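Local coordinates for protein condensin complex subunit 3 (Schizosaccharomyces pombe, PDB 5OQR) that serves as a regulatory subunit of the condensin complex, which is required to convert interphase chromatin into condensed, mitotic-like chromosomes, at residues 402-405 with 406-409; 465-468 with 469-473; 727-730 with 731-735. All blocks are in the same frame, centred on the assembly; numbering follows the deposited sequence.

Interaction 1: residues 402-405 with 406-409; sequences ISLH and IELL
Ile402 and Ile406, one helical turn apart, lie side by side and point the same way, with CG2 of Ile402 3.7 Å from CD1 of Ile406. Ile406 holds CG1 beside its own backbone N and extends beyond it (chi2 175°), which carries this branch back along the helix, where CG1 comes 3.4 Å from Ile402 O. On another side, Leu404 and Glu407 also run alongside each other, CD2 of Leu404 lying 3.8 Å from OE1 of Glu407. The charge of this extended Glu407 is met from outside the helix, by a basic side chain on the chain of another protein, with which OE1 forms a salt bridge.

The backbone beneath is regular α-helix: Ile406 N bonds to Ile402 O at 3.0 Å, and Glu407, Leu408 and Leu409 repeat the i to i+4 pattern. This helix, 399-412, belongs to the sixth HEAT repeat, and its faces divide among several neighbours. Leu404, Leu408 and Leu409 suit an apolar side, the first two on Leu367 of helix 356-372, the last two on Leu388 of helix 378-394. Among them His405 is buried with both ring nitrogens bonded, ND1 to Leu401 O and NE2 to Tyr347 OH, which fixes the ring's rotation. Ile406 faces Cys468, Phe419 and Leu423; an alanine here would probably leave a gap between these three and deprive Ile402 CG2 of its neighbour within the helix.

Interaction 2: residues 465-468 with 469-473; sequences YVQC and LFENI
Val466 and Phe470 form the apolar contact, lying side by side on one flank of the helix and pointing the same way. CG1 of Val466, set anti to the backbone N (chi1 -176°), meets CE2 of Phe470 at 3.6 Å. The ring also sits obliquely near Val466 O, with CD2 3.4 Å from that oxygen. Two apolar side chains suit this buried flank, which faces the methionines and isoleucine of helix 480-495.

Polar side chains meet more loosely. Gln467 and Glu471 run alongside each other, both extended beyond CG, but NE2 of Gln467 stays 3.9 Å from OE2 of Glu471, too far for a hydrogen bond, and the amide and carboxylate planes stand 66° apart. Polar residues fit here because the flank is partly exposed, and Gln467 lies beside the polar Lys505 and Glu508 of helix 500-514.

In the backbone, i to i+4 bonds are joined by weaker i to i+3 bonds. Leu469 N bonds to Tyr465 O at 3.0 Å and weakly to Val466 O, while Phe470 N reaches Val466 O in a nearly straight bond (168°). Glu471 N divides weakly between Gln467 O and Cys468 O, and Asn472 N bonds to Leu469 O at 3.1 Å.

Helix 457-471 is one of the stacked helices of this all-helical chain, in the region assigned to the C-terminal domain family of nuclear condensing complex subunits. Val466 packs on Met486 and Ile491, and Phe470 on Met483, Met486 and Val513 of helix 500-514. Glu471 touches the backbone of the chain of another protein, whose basic side chain bonds to Ile473 O. Tyr465, its OH bonded to Leu392 O, and the small Cys468 face helix 399-412, while Leu469 fits against Phe419 and Leu423 of helix 416-434.

Interaction 3: residues 727-730 with 731-735; sequences RKFM and ISLLG
Phe729 and Leu733 cross obliquely, the ring's far atom CZ lying 4.1 Å from CD2 of Leu733. With CG anti to the backbone N (chi1 179°), the phenyl ring swings out beside its carbonyl and forward to the next turn, where Leu653, Ile672 and Ala676 also lie against it. The other flat group, the guanidinium of Arg727, is engaged outside this stretch: NE bonds to Leu718 O, NH2 to Pro719 O, and the group makes a cation-pi contact with Phe763. An arginine suits this buried place because its several N-H groups can serve more than one backbone carbonyl while its charge meets an aromatic ring.

Leu733 is shared by two partners. Its CG stands beside its own backbone N, directing the methyls back to the preceding turn, one toward Phe729 and the other, CD1, to SD of Met730 at 4.3 Å. Met730 is bent at both chi2 and chi3, and its flexible chain fits among apolar neighbours, Leu654 and Leu718. On another side, Ile731 also leans back toward the preceding turn, its CG1 3.4 Å from Arg727 O.

In the backbone, Ser732 N bonds to Lys728 O at 3.0 Å; the bonds of Ile731 N to Arg727 O and of Leu733 N to Met730 O are weak.

The stretch lies on helix 725-736, within the ninth HEAT repeat. One side, formed by Phe729, Met730 and Leu733, packs on Phe649, Leu653 and Leu654 of helix 639-661, with Ala676 of helix 669-682 against Leu733 as well as Phe729. Another side carries Ile731 and Leu734 onto Ile772, Leu773 and Phe776 of helix 767-785.

How the interactions relate
Followed from the N terminus, interactions 1, 2 and 3 come in series; none nests in or crosses another, and each joins residues a few positions apart along one helix rather than closing a long loop, interaction 2 running on into the residues that follow its helix. The first two adjoin, their centres about 9 Å apart: helices 399-412 and 457-471 pack together, Ile406 CD1 lying 3.4 Å from Cys468 CB and Ile402 CD1 3.8 Å from Tyr465 CE1. Both also reach the chain of another protein and share helix 416-434 as a neighbour. Interaction 3 lies far along the helical array, its centre about 56 Å from that of interaction 2, among helices 639-661, 669-682 and 767-785.

Interaction 1: residues 402-405 with 406-409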
loop_
_atom_site.group_PDB
_atom_site.type_symbol
_atom_site.label_atom_id
_atom_site.label_comp_id
_atom_site.label_asym_id
_atom_site.label_seq_id
_atom_site.Cartn_x
_atom_site.Cartn_y
_atom_site.Cartn_z
ATOM N N ILE A 402 4.409 -31.159 4.228
ATOM C CA ILE A 402 5.441 -31.682 5.120
ATOM C C ILE A 402 5.658 -30.744 6.299
ATOM O O ILE A 402 5.765 -31.184 7.451
ATOM C CB ILE A 402 6.748 -31.920 4.338
ATOM C CG1 ILE A 402 6.611 -33.163 3.455
ATOM C CG2 ILE A 402 7.941 -32.063 5.295
ATOM C CD1 ILE A 402 7.795 -33.420 2.546
ATOM N N SER A 403 5.735 -29.439 6.034
ATOM C CA SER A 403 6.056 -28.487 7.092
ATOM C C SER A 403 4.972 -28.466 8.160
ATOM O O SER A 403 5.264 -28.534 9.358
ATOM C CB SER A 403 6.251 -27.096 6.493
ATOM O OG SER A 403 7.185 -27.133 5.429
ATOM N N LEU A 404 3.710 -28.364 7.744
ATOM C CA LEU A 404 2.617 -28.335 8.709
ATOM C C LEU A 404 2.514 -29.641 9.486
ATOM O O LEU A 404 2.157 -29.629 10.669
ATOM C CB LEU A 404 1.301 -28.032 7.996
ATOM C CG LEU A 404 1.171 -26.627 7.404
ATOM C CD1 LEU A 404 -0.136 -26.498 6.646
ATOM C CD2 LEU A 404 1.260 -25.561 8.483
ATOM N N HIS A 405 2.818 -30.771 8.846
ATOM C CA HIS A 405 2.816 -32.044 9.558
ATOM C C HIS A 405 3.872 -32.057 10.652
ATOM O O HIS A 405 3.593 -32.423 11.798
ATOM C CB HIS A 405 3.052 -33.195 8.582
ATOM C CG HIS A 405 1.806 -33.690 7.919
ATOM N ND1 HIS A 405 1.385 -33.237 6.689
ATOM C CD2 HIS A 405 0.886 -34.596 8.321
ATOM C CE1 HIS A 405 0.260 -33.845 6.360
ATOM N NE2 HIS A 405 -0.064 -34.674 7.334
ATOM N N ILE A 406 5.099 -31.667 10.310
ATOM C CA ILE A 406 6.185 -31.679 11.281
ATOM C C ILE A 406 5.993 -30.587 12.324
ATOM O O ILE A 406 6.391 -30.750 13.483
ATOM C CB ILE A 406 7.532 -31.550 10.550
ATOM C CG1 ILE A 406 7.763 -32.796 9.688
ATOM C CG2 ILE A 406 8.676 -31.346 11.545
ATOM C CD1 ILE A 406 8.997 -32.751 8.815
ATOM N N GLU A 407 5.387 -29.463 11.942
ATOM C CA GLU A 407 5.090 -28.417 12.914
ATOM C C GLU A 407 4.041 -28.884 13.914
ATOM O O GLU A 407 4.170 -28.642 15.119
ATOM C CB GLU A 407 4.623 -27.157 12.187
ATOM C CG GLU A 407 4.248 -26.005 13.098
ATOM C CD GLU A 407 3.815 -24.773 12.325
ATOM O OE1 GLU A 407 3.955 -24.768 11.083
ATOM O OE2 GLU A 407 3.331 -23.812 12.959
ATOM N N LEU A 408 2.995 -29.557 13.432
ATOM C CA LEU A 408 1.979 -30.100 14.325
ATOM C C LEU A 408 2.536 -31.232 15.177
ATOM O O LEU A 408 2.131 -31.396 16.332
ATOM C CB LEU A 408 0.784 -30.578 13.501
ATOM C CG LEU A 408 -0.403 -31.206 14.229
ATOM C CD1 LEU A 408 -1.009 -30.250 15.231
ATOM C CD2 LEU A 408 -1.440 -31.641 13.209
ATOM N N LEU A 409 3.465 -32.016 14.632
ATOM C CA LEU A 409 4.128 -33.043 15.424
ATOM C C LEU A 409 4.833 -32.429 16.627
ATOM O O LEU A 409 4.655 -32.880 17.764
ATOM C CB LEU A 409 5.119 -33.805 14.545
ATOM C CG LEU A 409 5.536 -35.193 15.022
ATOM C CD1 LEU A 409 4.442 -36.205 14.729
ATOM C CD2 LEU A 409 6.842 -35.604 14.369
#

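Interaction 2: residues 465-468 with 469-473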
loop_
_atom_site.group_PDB
_atom_site.type_symbol
_atom_site.label_atom_id
_atom_site.label_comp_id
_atom_site.label_asym_id
_atom_site.label_seq_id
_atom_site.Cartn_x
_atom_site.Cartn_y
_atom_site.Cartn_z
ATOM N N TYR A 465 12.707 -33.372 5.688
ATOM C CA TYR A 465 12.378 -33.675 7.076
ATOM C C TYR A 465 13.440 -33.126 8.016
ATOM O O TYR A 465 13.124 -32.653 9.111
ATOM C CB TYR A 465 12.234 -35.185 7.276
ATOM C CG TYR A 465 10.978 -35.803 6.703
ATOM C CD1 TYR A 465 10.262 -35.184 5.689
ATOM C CD2 TYR A 465 10.507 -37.015 7.188
ATOM C CE1 TYR A 465 9.116 -35.760 5.172
ATOM C CE2 TYR A 465 9.366 -37.594 6.679
ATOM C CZ TYR A 465 8.676 -36.964 5.672
ATOM O OH TYR A 465 7.537 -37.545 5.168
ATOM N N VAL A 466 14.708 -33.200 7.608
ATOM C CA VAL A 466 15.787 -32.619 8.401
ATOM C C VAL A 466 15.608 -31.114 8.497
ATOM O O VAL A 466 15.777 -30.517 9.567
ATOM C CB VAL A 466 17.154 -32.979 7.791
ATOM C CG1 VAL A 466 18.279 -32.466 8.670
ATOM C CG2 VAL A 466 17.280 -34.479 7.599
ATOM N N GLN A 467 15.265 -30.479 7.379
ATOM C CA GLN A 467 15.074 -29.036 7.363
ATOM C C GLN A 467 13.989 -28.617 8.347
ATOM O O GLN A 467 14.173 -27.679 9.129
ATOM C CB GLN A 467 14.729 -28.585 5.946
ATOM C CG GLN A 467 14.736 -27.090 5.740
ATOM C CD GLN A 467 14.399 -26.709 4.315
ATOM O OE1 GLN A 467 14.303 -27.569 3.440
ATOM N NE2 GLN A 467 14.216 -25.418 4.073
ATOM N N CYS A 468 12.849 -29.308 8.327
ATOM C CA CYS A 468 11.759 -28.958 9.230
ATOM C C CYS A 468 12.100 -29.282 10.677
ATOM O O CYS A 468 11.553 -28.662 11.595
ATOM C CB CYS A 468 10.482 -29.687 8.819
ATOM S SG CYS A 468 9.755 -29.111 7.282
ATOM N N LEU A 469 12.987 -30.249 10.904
ATOM C CA LEU A 469 13.381 -30.591 12.266
ATOM C C LEU A 469 14.062 -29.409 12.942
ATOM O O LEU A 469 13.642 -28.957 14.012
ATOM C CB LEU A 469 14.299 -31.815 12.248
ATOM C CG LEU A 469 15.076 -32.117 13.534
ATOM C CD1 LEU A 469 14.150 -32.283 14.719
ATOM C CD2 LEU A 469 15.933 -33.355 13.358
ATOM N N PHE A 470 15.119 -28.888 12.322
ATOM C CA PHE A 470 15.866 -27.779 12.894
ATOM C C PHE A 470 15.142 -26.447 12.766
ATOM O O PHE A 470 15.587 -25.461 13.362
ATOM C CB PHE A 470 17.245 -27.701 12.240
ATOM C CG PHE A 470 18.107 -28.893 12.530
ATOM C CD1 PHE A 470 18.610 -29.100 13.801
ATOM C CD2 PHE A 470 18.402 -29.814 11.542
ATOM C CE1 PHE A 470 19.395 -30.196 14.079
ATOM C CE2 PHE A 470 19.189 -30.912 11.817
ATOM C CZ PHE A 470 19.686 -31.102 13.087
ATOM N N GLU A 471 14.043 -26.394 12.016
ATOM C CA GLU A 471 13.191 -25.214 12.010
ATOM C C GLU A 471 12.317 -25.120 13.251
ATOM O O GLU A 471 11.827 -24.030 13.561
ATOM C CB GLU A 471 12.291 -25.216 10.772
ATOM C CG GLU A 471 12.771 -24.324 9.647
ATOM C CD GLU A 471 11.968 -24.510 8.374
ATOM O OE1 GLU A 471 10.873 -25.110 8.444
ATOM O OE2 GLU A 471 12.431 -24.064 7.303
ATOM N N ASN A 472 12.118 -26.226 13.967
ATOM C CA ASN A 472 11.155 -26.292 15.059
ATOM C C ASN A 472 11.805 -26.477 16.424
ATOM O O ASN A 472 11.104 -26.791 17.392
ATOM C CB ASN A 472 10.156 -27.421 14.803
ATOM C CG ASN A 472 9.064 -27.020 13.839
ATOM O OD1 ASN A 472 9.152 -27.278 12.642
ATOM N ND2 ASN A 472 8.026 -26.378 14.358
ATOM N N ILE A 473 13.119 -26.291 16.533
ATOM C CA ILE A 473 13.798 -26.300 17.820
ATOM C C ILE A 473 14.576 -25.000 17.960
ATOM O O ILE A 473 14.912 -24.339 16.976
ATOM C CB ILE A 473 14.725 -27.521 17.994
ATOM C CG1 ILE A 473 15.720 -27.618 16.838
ATOM C CG2 ILE A 473 13.900 -28.791 18.085
ATOM C CD1 ILE A 473 16.854 -28.571 17.106
#

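Interaction 3: residues 727-730 with 731-735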
loop_
_atom_site.group_PDB
_atom_site.type_symbol
_atom_site.label_atom_id
_atom_site.label_comp_id
_atom_site.label_asym_id
_atom_site.label_seq_id
_atom_site.Cartn_x
_atom_site.Cartn_y
_atom_site.Cartn_z
ATOM N N ARG A 727 26.240 23.588 -5.463
ATOM C CA ARG A 727 26.455 24.467 -4.320
ATOM C C ARG A 727 25.212 25.299 -4.032
ATOM O O ARG A 727 24.863 25.524 -2.868
ATOM C CB ARG A 727 27.664 25.364 -4.577
ATOM C CG ARG A 727 28.290 25.949 -3.322
ATOM C CD ARG A 727 29.552 26.725 -3.655
ATOM N NE ARG A 727 30.740 25.875 -3.683
ATOM C CZ ARG A 727 31.893 26.216 -4.251
ATOM N NH1 ARG A 727 32.020 27.387 -4.859
ATOM N NH2 ARG A 727 32.921 25.380 -4.219
ATOM N N LYS A 728 24.527 25.762 -5.080
ATOM C CA LYS A 728 23.246 26.436 -4.892
ATOM C C LYS A 728 22.264 25.545 -4.146
ATOM O O LYS A 728 21.591 25.989 -3.209
ATOM C CB LYS A 728 22.652 26.837 -6.242
ATOM C CG LYS A 728 22.936 28.266 -6.674
ATOM C CD LYS A 728 21.842 28.798 -7.596
ATOM C CE LYS A 728 20.519 28.974 -6.854
ATOM N NZ LYS A 728 19.565 29.861 -7.576
ATOM N N PHE A 729 22.158 24.283 -4.562
ATOM C CA PHE A 729 21.130 23.408 -4.015
ATOM C C PHE A 729 21.398 23.085 -2.552
ATOM O O PHE A 729 20.465 23.033 -1.743
ATOM C CB PHE A 729 21.040 22.126 -4.839
ATOM C CG PHE A 729 20.022 21.161 -4.326
ATOM C CD1 PHE A 729 20.412 19.979 -3.725
ATOM C CD2 PHE A 729 18.673 21.447 -4.419
ATOM C CE1 PHE A 729 19.474 19.094 -3.241
ATOM C CE2 PHE A 729 17.730 20.568 -3.937
ATOM C CZ PHE A 729 18.129 19.393 -3.343
ATOM N N MET A 730 22.662 22.865 -2.190
ATOM C CA MET A 730 22.981 22.573 -0.798
ATOM C C MET A 730 22.622 23.739 0.109
ATOM O O MET A 730 22.211 23.528 1.256
ATOM C CB MET A 730 24.463 22.224 -0.661
ATOM C CG MET A 730 24.894 21.015 -1.477
ATOM S SD MET A 730 23.937 19.527 -1.118
ATOM C CE MET A 730 24.522 19.130 0.526
ATOM N N ILE A 731 22.764 24.972 -0.382
ATOM C CA ILE A 731 22.365 26.136 0.401
ATOM C C ILE A 731 20.850 26.199 0.517
ATOM O O ILE A 731 20.310 26.603 1.551
ATOM C CB ILE A 731 22.947 27.420 -0.225
ATOM C CG1 ILE A 731 24.465 27.444 -0.056
ATOM C CG2 ILE A 731 22.337 28.675 0.409
ATOM C CD1 ILE A 731 25.164 28.459 -0.932
ATOM N N SER A 732 20.142 25.796 -0.541
ATOM C CA SER A 732 18.683 25.774 -0.510
ATOM C C SER A 732 18.152 25.007 0.693
ATOM O O SER A 732 17.074 25.326 1.206
ATOM C CB SER A 732 18.146 25.153 -1.798
ATOM O OG SER A 732 18.639 23.836 -1.968
ATOM N N LEU A 733 18.892 24.000 1.160
ATOM C CA LEU A 733 18.401 23.166 2.250
ATOM C C LEU A 733 18.396 23.910 3.578
ATOM O O LEU A 733 17.556 23.625 4.438
ATOM C CB LEU A 733 19.252 21.901 2.353
ATOM C CG LEU A 733 19.395 21.133 1.038
ATOM C CD1 LEU A 733 20.336 19.962 1.209
ATOM C CD2 LEU A 733 18.036 20.672 0.535
ATOM N N LEU A 734 19.316 24.860 3.764
ATOM C CA LEU A 734 19.350 25.627 5.006
ATOM C C LEU A 734 18.022 26.322 5.271
ATOM O O LEU A 734 17.638 26.504 6.429
ATOM C CB LEU A 734 20.483 26.648 4.956
ATOM C CG LEU A 734 21.896 26.073 5.037
ATOM C CD1 LEU A 734 22.900 27.069 4.499
ATOM C CD2 LEU A 734 22.237 25.698 6.468
ATOM N N GLY A 735 17.305 26.709 4.216
ATOM C CA GLY A 735 16.011 27.342 4.388
ATOM C C GLY A 735 14.906 26.381 4.767
ATOM O O GLY A 735 13.897 26.807 5.338
#